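Local structure of ferredoxin component of dioxygenase (Sphingobium yanoikuyae, 2I7F) at residues K4-Q9 / W98-Q103; V38-N43 / K88-T93. The protein binds a Rieske-type [2Fe-2S] cluster and probably passes electrons to the terminal oxygenase of a biphenyl 2,3-dioxygenase system. All blocks are in the same frame, centred on the assembly; numbering follows the deposited sequence.

Interaction 1 of 2, residues K4-Q9 / W98-Q103; sequences KLRLCQ and WVCIDQ. With SO4 (sulfate ion), chain C.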
# COMPACT_ATOMS: atom_id res chain seq x y z
N LYS A 4 -1.70 -8.76 16.22
CA LYS A 4 -1.34 -8.68 14.80
C LYS A 4 -2.27 -9.40 13.83
O LYS A 4 -2.88 -10.42 14.17
CB LYS A 4 0.09 -9.15 14.58
CG LYS A 4 1.05 -8.45 15.54
CD LYS A 4 2.39 -8.19 14.95
CE LYS A 4 3.29 -7.47 15.94
NZ LYS A 4 2.81 -6.14 16.36
N LEU A 5 -2.37 -8.82 12.64
CA LEU A 5 -3.17 -9.35 11.54
C LEU A 5 -2.24 -9.75 10.44
O LEU A 5 -1.45 -8.93 10.02
CB LEU A 5 -4.11 -8.26 10.97
CG LEU A 5 -5.23 -7.74 11.86
CD1 LEU A 5 -6.05 -6.64 11.16
CD2 LEU A 5 -6.06 -8.94 12.25
N ARG A 6 -2.30 -11.00 9.98
CA ARG A 6 -1.56 -11.41 8.78
C ARG A 6 -2.22 -10.92 7.49
O ARG A 6 -3.42 -11.12 7.30
CB ARG A 6 -1.42 -12.93 8.74
CG ARG A 6 -0.53 -13.43 9.83
CD ARG A 6 -0.41 -14.93 9.88
NE ARG A 6 -1.69 -15.49 10.17
CZ ARG A 6 -1.92 -16.78 10.38
NH1 ARG A 6 -0.94 -17.67 10.31
NH2 ARG A 6 -3.15 -17.16 10.68
N LEU A 7 -1.45 -10.30 6.60
CA LEU A 7 -1.97 -9.80 5.32
C LEU A 7 -1.69 -10.74 4.15
O LEU A 7 -2.60 -11.07 3.39
CB LEU A 7 -1.48 -8.36 5.01
CG LEU A 7 -1.73 -7.36 6.14
CD1 LEU A 7 -1.22 -5.93 5.78
CD2 LEU A 7 -3.22 -7.35 6.52
N CYS A 8 -0.45 -11.21 4.05
CA CYS A 8 -0.00 -12.00 2.91
C CYS A 8 1.41 -12.41 3.20
O CYS A 8 2.06 -11.85 4.07
CB CYS A 8 -0.08 -11.19 1.59
SG CYS A 8 1.04 -9.75 1.38
N GLN A 9 1.90 -13.42 2.48
CA GLN A 9 3.26 -13.86 2.66
C GLN A 9 4.21 -12.82 2.04
O GLN A 9 3.92 -12.25 1.00
CB GLN A 9 3.47 -15.21 2.00
CG GLN A 9 2.80 -16.32 2.75
CD GLN A 9 2.73 -17.54 1.89
OE1 GLN A 9 3.59 -18.42 2.00
NE2 GLN A 9 1.78 -17.58 0.98
N TRP A 98 5.12 -13.90 7.21
CA TRP A 98 3.94 -13.08 6.87
C TRP A 98 4.13 -11.57 7.06
O TRP A 98 4.68 -11.12 8.06
CB TRP A 98 2.70 -13.54 7.67
CG TRP A 98 2.22 -14.85 7.23
CD1 TRP A 98 2.73 -16.07 7.60
CD2 TRP A 98 1.16 -15.13 6.28
NE1 TRP A 98 2.06 -17.08 6.95
CE2 TRP A 98 1.10 -16.54 6.14
CE3 TRP A 98 0.24 -14.34 5.59
CZ2 TRP A 98 0.14 -17.17 5.31
CZ3 TRP A 98 -0.68 -14.96 4.77
CH2 TRP A 98 -0.71 -16.35 4.62
N VAL A 99 3.63 -10.80 6.11
CA VAL A 99 3.43 -9.36 6.26
C VAL A 99 2.27 -9.12 7.22
O VAL A 99 1.13 -9.53 6.94
CB VAL A 99 3.11 -8.64 4.92
CG1 VAL A 99 2.95 -7.17 5.18
CG2 VAL A 99 4.26 -8.84 3.92
N CYS A 100 2.56 -8.48 8.36
CA CYS A 100 1.55 -8.15 9.34
C CYS A 100 1.49 -6.68 9.67
O CYS A 100 2.49 -5.96 9.56
CB CYS A 100 1.74 -8.93 10.66
SG CYS A 100 1.86 -10.69 10.57
N ILE A 101 0.31 -6.27 10.12
CA ILE A 101 0.05 -4.96 10.72
C ILE A 101 -0.70 -5.20 12.05
O ILE A 101 -1.18 -6.28 12.32
CB ILE A 101 -0.73 -4.00 9.79
CG1 ILE A 101 -2.14 -4.53 9.43
CG2 ILE A 101 0.13 -3.66 8.54
CD1 ILE A 101 -3.14 -3.44 8.93
N ASP A 102 -0.75 -4.18 12.88
CA ASP A 102 -1.41 -4.28 14.16
C ASP A 102 -2.89 -4.22 13.90
O ASP A 102 -3.32 -3.53 12.99
CB ASP A 102 -1.00 -3.13 15.10
CG ASP A 102 0.49 -3.18 15.51
OD1 ASP A 102 1.16 -4.23 15.38
OD2 ASP A 102 1.01 -2.14 15.99
N GLN A 103 -3.67 -4.95 14.68
CA GLN A 103 -5.12 -4.75 14.72
C GLN A 103 -5.35 -3.32 15.28
O GLN A 103 -4.83 -2.99 16.34
CB GLN A 103 -5.76 -5.81 15.62
CG GLN A 103 -6.84 -6.69 14.97
CD GLN A 103 -7.04 -8.02 15.74
OE1 GLN A 103 -6.09 -8.77 16.02
NE2 GLN A 103 -8.28 -8.29 16.09
S SO4 C . -0.68 -15.04 0.30
O1 SO4 C . -1.64 -14.50 1.27
O2 SO4 C . 0.62 -14.37 0.32
O3 SO4 C . -0.47 -16.47 0.59
O4 SO4 C . -1.24 -14.88 -1.05

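Interaction 2 of 2, residues V38-N43 / K88-T93; sequences VFVTDN and KTYPVT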
# COMPACT_ATOMS: atom_id res chain seq x y z
N VAL A 38 9.16 -3.88 2.86
CA VAL A 38 7.70 -3.91 2.75
C VAL A 38 7.00 -2.72 3.45
O VAL A 38 7.39 -2.29 4.52
CB VAL A 38 7.18 -5.30 3.29
CG1 VAL A 38 5.68 -5.37 3.34
CG2 VAL A 38 7.74 -6.46 2.47
N PHE A 39 5.98 -2.17 2.79
CA PHE A 39 5.17 -1.07 3.26
C PHE A 39 3.73 -1.45 3.00
O PHE A 39 3.46 -2.26 2.10
CB PHE A 39 5.58 0.25 2.54
CG PHE A 39 7.03 0.62 2.75
CD1 PHE A 39 8.04 0.09 1.94
CD2 PHE A 39 7.41 1.39 3.87
CE1 PHE A 39 9.36 0.38 2.18
CE2 PHE A 39 8.73 1.67 4.11
CZ PHE A 39 9.72 1.17 3.27
N VAL A 40 2.83 -0.91 3.81
CA VAL A 40 1.40 -1.17 3.73
C VAL A 40 0.65 0.18 3.83
O VAL A 40 0.92 0.99 4.75
CB VAL A 40 0.90 -2.18 4.84
CG1 VAL A 40 -0.66 -2.38 4.81
CG2 VAL A 40 1.63 -3.54 4.67
N THR A 41 -0.23 0.41 2.86
CA THR A 41 -1.12 1.57 2.80
C THR A 41 -2.56 1.12 2.58
O THR A 41 -2.79 0.01 2.15
CB THR A 41 -0.72 2.60 1.67
OG1 THR A 41 -1.17 2.15 0.37
CG2 THR A 41 0.77 2.89 1.64
N ASP A 42 -3.54 1.96 2.89
CA ASP A 42 -4.86 1.81 2.28
C ASP A 42 -4.76 1.69 0.74
O ASP A 42 -3.88 2.25 0.12
CB ASP A 42 -5.79 2.95 2.66
CG ASP A 42 -6.35 2.82 4.06
OD1 ASP A 42 -6.11 1.78 4.71
OD2 ASP A 42 -7.03 3.76 4.52
N ASN A 43 -5.62 0.89 0.15
CA ASN A 43 -5.62 0.70 -1.31
C ASN A 43 -6.50 1.74 -2.06
O ASN A 43 -6.18 2.12 -3.19
CB ASN A 43 -6.09 -0.72 -1.61
CG ASN A 43 -5.60 -1.25 -2.90
OD1 ASN A 43 -5.99 -2.37 -3.33
ND2 ASN A 43 -4.73 -0.50 -3.56
N LYS A 88 -3.45 6.60 4.13
CA LYS A 88 -3.15 5.98 5.42
C LYS A 88 -2.08 4.92 5.21
O LYS A 88 -2.20 4.11 4.31
CB LYS A 88 -4.39 5.33 6.01
CG LYS A 88 -4.18 4.51 7.28
CD LYS A 88 -4.16 5.37 8.47
CE LYS A 88 -4.24 4.55 9.74
NZ LYS A 88 -3.83 5.44 10.85
N THR A 89 -1.06 4.96 6.07
CA THR A 89 -0.00 3.96 6.17
C THR A 89 -0.14 3.17 7.48
O THR A 89 -0.84 3.58 8.41
CB THR A 89 1.44 4.60 6.07
OG1 THR A 89 1.74 5.36 7.26
CG2 THR A 89 1.59 5.50 4.83
N TYR A 90 0.49 2.00 7.52
CA TYR A 90 0.46 1.11 8.66
C TYR A 90 1.88 0.65 8.95
O TYR A 90 2.62 0.34 8.02
CB TYR A 90 -0.46 -0.12 8.39
CG TYR A 90 -1.92 0.25 8.09
CD1 TYR A 90 -2.32 0.57 6.81
CD2 TYR A 90 -2.86 0.30 9.09
CE1 TYR A 90 -3.61 0.90 6.52
CE2 TYR A 90 -4.17 0.66 8.81
CZ TYR A 90 -4.54 0.96 7.53
OH TYR A 90 -5.86 1.27 7.31
N PRO A 91 2.28 0.63 10.22
CA PRO A 91 3.52 0.03 10.66
C PRO A 91 3.45 -1.48 10.48
O PRO A 91 2.46 -2.11 10.89
CB PRO A 91 3.61 0.42 12.16
CG PRO A 91 2.65 1.51 12.33
CD PRO A 91 1.55 1.20 11.37
N VAL A 92 4.51 -2.02 9.86
CA VAL A 92 4.61 -3.39 9.40
C VAL A 92 5.61 -4.18 10.30
O VAL A 92 6.67 -3.68 10.71
CB VAL A 92 4.98 -3.45 7.87
CG1 VAL A 92 4.96 -4.85 7.32
CG2 VAL A 92 4.03 -2.56 7.05
N THR A 93 5.19 -5.38 10.66
CA THR A 93 6.04 -6.40 11.25
C THR A 93 6.00 -7.64 10.32
O THR A 93 4.98 -7.91 9.74
CB THR A 93 5.53 -6.74 12.65
OG1 THR A 93 5.37 -5.52 13.40
CG2 THR A 93 6.49 -7.67 13.43
O HOH W 1 -6.43 6.21 3.31

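Interaction 1 of 2, residues K4-Q9 / W98-Q103
Lys4 NZ meets Asp102 OD1 at 2.7 Å, almost in line with that oxygen's C-O bond, in a salt bridge between side chains lying side by side. The bend at chi4 (-62°) turns NZ toward Asp102; a long, flexible cationic chain can thus reach the acid beside it. Antiparallel bonds follow, interrupted by a classic beta bulge: Leu7 N gives a 2.7 Å bond to Val99 O, whereas Val99 N turns to Cys8 O at 2.8 Å, so that two residues stand against one. Beyond it, Trp98 lies sandwiched. Arg6 CD sits over one face, 3.9 Å from the five-membered ring's centroid, and Gln9 CG over the opposite face, 3.8 Å from that of the six-membered ring; these methylenes supply CH-pi contacts while the polar ends reach on past the indole. Gln9 N and Ser12 OG bind a sulfate, probably from the crystallisation liquor. The Leu7 and Ile101 side chains cross at about a right angle, Leu7 CD1 3.8 Å from Ile101 CG2. Strand 4-9 is an edge strand of the large antiparallel sheet; 98-102 lies between it and 89-95, while Leu7, Val99 and Ile101 press on Leu29, Val31 and Val40 of strands 29-34 and 37-42.

Interaction 2 of 2, residues V38-N43 / K88-T93
The phenol ring of Tyr90 presents its edge to much of segment 38-43: Val40 O, Thr41 C and the OD1 of Asp42 all lie near its plane, while Val40 CG1 touches CD1 of Tyr90 obliquely at 3.9 Å, away from the ring plane. Outside the pair, Met26 and Leu29 touch the Tyr90 side chain. Tyr90 OH donates to Asp42 OD1 at 2.7 Å, on the syn side of the carboxylate and 21° out of its plane, with the two flat groups 50° apart. Tyrosine fits here because its ring is long enough to carry a donor to this acid, and CG anti to the carbonyl carbon (chi1 -60°) sends the ring along strand 37-42 toward Asp42. A phenylalanine in its place would probably leave Asp42 OD1 without its hydroxyl mate and the carboxylate freer to turn. The other oxygen, Asp42 OD2, accepts from a water 2.8 Å away, which in turn accepts from Lys88 N. Backbone bonds join the two segments: Asp42 N to Lys88 O at 2.9 Å, and Tyr90 N to Val40 O at 3.0 Å, the latter bent. Thr41 and Thr89 form a non-hydrogen-bonded pair on the other face of the sheet from Val40 and Tyr90; Thr41 OG1 gives a bond to Asp42 O and also pairs with Tyr32 OH. Farther along, beta-branched valines pack their methyls, with Val40 CG2 3.5 Å from Val92 CG2 and Val38 CG1 on Val92 CG1. Such pairing belongs to the basal beta domain of the Rieske fold, where two neighbouring antiparallel strands bracket the inserted cluster-binding part: Cys45, His47, Cys64 and His67, which hold the [2Fe-2S] cluster, all come from the chain between segments 38-43 and 88-93.

From the N terminus, strand 4-9 comes first, and its partner 98-103 almost last, so interaction 1 closes a loop of 88 residues that brings the two ends of the chain together. Interaction 2 is nested inside it: strand 37-42 departs toward the cluster-binding region and the chain returns at 88-93 after 44 residues. Strand 89-95 then turns back at once into 98-102, joining the two contacts as neighbours in one antiparallel sheet. There Cys100 N lies 2.8 Å from Thr93 O, a probable hydrogen bond, and Ile101 CG2 packs against Tyr90 CB. Together they tie the terminal edge of the sheet to the strands that carry the cluster-binding part.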